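Local coordinates for protein peptidase M28 (Shewanella amazonensis SB2B, PDB 3IIB) that probably hydrolyses dipeptides or removes C-terminal residues from peptides, as a family M28 metallopeptidase that binds two zinc ions, at residues 130-135 with 164-169. Residues are numbered along the deposited sequence; the frame is centred on the assembly and turned at random.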
loop_
_atom_site.group_PDB
_atom_site.type_symbol
_atom_site.label_atom_id
_atom_site.label_comp_id
_atom_site.label_asym_id
_atom_site.label_seq_id
_atom_site.Cartn_x
_atom_site.Cartn_y
_atom_site.Cartn_z
ATOM N N LYS A 130 5.782 28.700 10.642
ATOM C CA LYS A 130 6.079 27.277 10.701
ATOM C C LYS A 130 4.895 26.425 10.284
ATOM O O LYS A 130 3.774 26.889 10.161
ATOM C CB LYS A 130 6.519 26.899 12.117
ATOM C CG LYS A 130 7.884 27.532 12.487
ATOM C CD LYS A 130 8.393 27.097 13.838
ATOM C CE LYS A 130 9.827 27.513 14.049
ATOM N NZ LYS A 130 10.251 27.257 15.467
ATOM N N ILE A 131 5.170 25.153 10.079
ATOM C CA ILE A 131 4.117 24.203 9.742
ATOM C C ILE A 131 3.917 23.277 10.948
ATOM O O ILE A 131 4.885 22.707 11.451
ATOM C CB ILE A 131 4.503 23.405 8.496
ATOM C CG1 ILE A 131 4.343 24.289 7.228
ATOM C CG2 ILE A 131 3.649 22.096 8.338
ATOM C CD1 ILE A 131 4.899 23.669 5.929
ATOM N N ALA A 132 2.675 23.127 11.386
ATOM C CA ALA A 132 2.370 22.180 12.471
ATOM C C ALA A 132 2.408 20.771 11.909
ATOM O O ALA A 132 1.988 20.567 10.784
ATOM C CB ALA A 132 0.989 22.477 13.105
ATOM N N PHE A 133 2.876 19.826 12.727
ATOM C CA PHE A 133 2.851 18.388 12.414
ATOM C C PHE A 133 2.203 17.660 13.597
ATOM O O PHE A 133 2.778 17.578 14.672
ATOM C CB PHE A 133 4.286 17.901 12.091
ATOM C CG PHE A 133 4.468 16.395 12.043
ATOM C CD1 PHE A 133 3.552 15.559 11.375
ATOM C CD2 PHE A 133 5.549 15.808 12.704
ATOM C CE1 PHE A 133 3.723 14.169 11.374
ATOM C CE2 PHE A 133 5.742 14.446 12.676
ATOM C CZ PHE A 133 4.823 13.618 12.035
ATOM N N ILE A 134 0.986 17.148 13.399
ATOM C CA ILE A 134 0.344 16.314 14.390
ATOM C C ILE A 134 0.689 14.869 14.075
ATOM O O ILE A 134 0.412 14.392 12.964
ATOM C CB ILE A 134 -1.208 16.453 14.379
ATOM C CG1 ILE A 134 -1.657 17.877 14.715
ATOM C CG2 ILE A 134 -1.849 15.364 15.346
ATOM C CD1 ILE A 134 -3.200 18.152 14.620
ATOM N N ASP A 135 1.319 14.187 15.040
ATOM C CA ASP A 135 1.863 12.862 14.825
ATOM C C ASP A 135 1.011 11.711 15.391
ATOM O O ASP A 135 1.432 10.551 15.317
ATOM C CB ASP A 135 3.266 12.776 15.417
ATOM C CG ASP A 135 3.959 11.455 15.108
ATOM O OD1 ASP A 135 4.001 11.030 13.929
ATOM O OD2 ASP A 135 4.495 10.856 16.064
ATOM N N LYS A 164 -2.239 29.436 16.170
ATOM C CA LYS A 164 -0.910 29.572 16.770
ATOM C C LYS A 164 0.100 30.180 15.843
ATOM O O LYS A 164 1.270 30.327 16.218
ATOM C CB LYS A 164 -0.403 28.221 17.237
ATOM C CG LYS A 164 -1.395 27.482 18.034
ATOM C CD LYS A 164 -1.647 28.087 19.402
ATOM C CE LYS A 164 -2.806 27.378 20.096
ATOM N NZ LYS A 164 -3.088 27.984 21.423
ATOM N N GLY A 165 -0.344 30.568 14.642
ATOM C CA GLY A 165 0.499 31.243 13.667
ATOM C C GLY A 165 0.996 30.389 12.501
ATOM O O GLY A 165 1.651 30.908 11.608
ATOM N N ALA A 166 0.656 29.096 12.494
ATOM C CA ALA A 166 1.140 28.188 11.477
ATOM C C ALA A 166 0.699 28.649 10.104
ATOM O O ALA A 166 -0.380 29.219 9.953
ATOM C CB ALA A 166 0.665 26.735 11.732
ATOM N N VAL A 167 1.571 28.423 9.121
ATOM C CA VAL A 167 1.277 28.735 7.736
ATOM C C VAL A 167 0.794 27.489 7.008
ATOM O O VAL A 167 0.482 27.563 5.823
ATOM C CB VAL A 167 2.503 29.322 7.025
ATOM C CG1 VAL A 167 2.801 30.690 7.573
ATOM C CG2 VAL A 167 3.746 28.400 7.159
ATOM N N GLY A 168 0.776 26.356 7.714
ATOM C CA GLY A 168 0.309 25.092 7.168
ATOM C C GLY A 168 0.260 24.002 8.213
ATOM O O GLY A 168 0.814 24.157 9.296
ATOM N N ILE A 169 -0.376 22.868 7.873
ATOM C CA ILE A 169 -0.359 21.717 8.751
ATOM C C ILE A 169 -0.167 20.455 7.920
ATOM O O ILE A 169 -0.708 20.317 6.809
ATOM C CB ILE A 169 -1.601 21.625 9.614
ATOM C CG1 ILE A 169 -1.573 20.392 10.507
ATOM C CG2 ILE A 169 -2.913 21.603 8.773
ATOM C CD1 ILE A 169 -2.675 20.442 11.583
#
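The flat peptide group after Lys130 is flanked at its oxygen: Val167 CG2 lies to one face of it, 3.4 Å from Lys130 O, and Ala166 CB to the other, 3.5 Å from that oxygen. Lys130 O takes the N-H of Val167 N at 2.9 Å, almost in line with its C=O bond (160°). Gly168 O takes the N-H of Ala132 N at 3.0 Å, with the donor tilted 24° from the carbonyl plane. Ile131 CG2 lies over the face of the Gly168 peptide, on the side to which that donor tilts, 3.6 Å from Gly168 O. The two strands are parallel neighbours in a beta-alpha-beta crossover, where helix 145-163 links strand 131-134 to strand 168-172. On the sheet face carrying Ala132 and Ile169, that helix packs through Ala158 and Ala161. A chi1 of 179° turns Ile169 CG1 away from its own N and alongside Ala132 O, 3.6 Å off. Ile169 CD1 meets Ile134 CD1 at 3.8 Å, the side chains running at a slant. Ile131 is on the other face, beside Ala108. An alanine in place of Ile131 has neither CG1, 4.2 Å from Val167 CG2, nor CG2; a gap would probably open over the Gly168 peptide. The Schellman motif at Gly165 ends the helix just before Ala166.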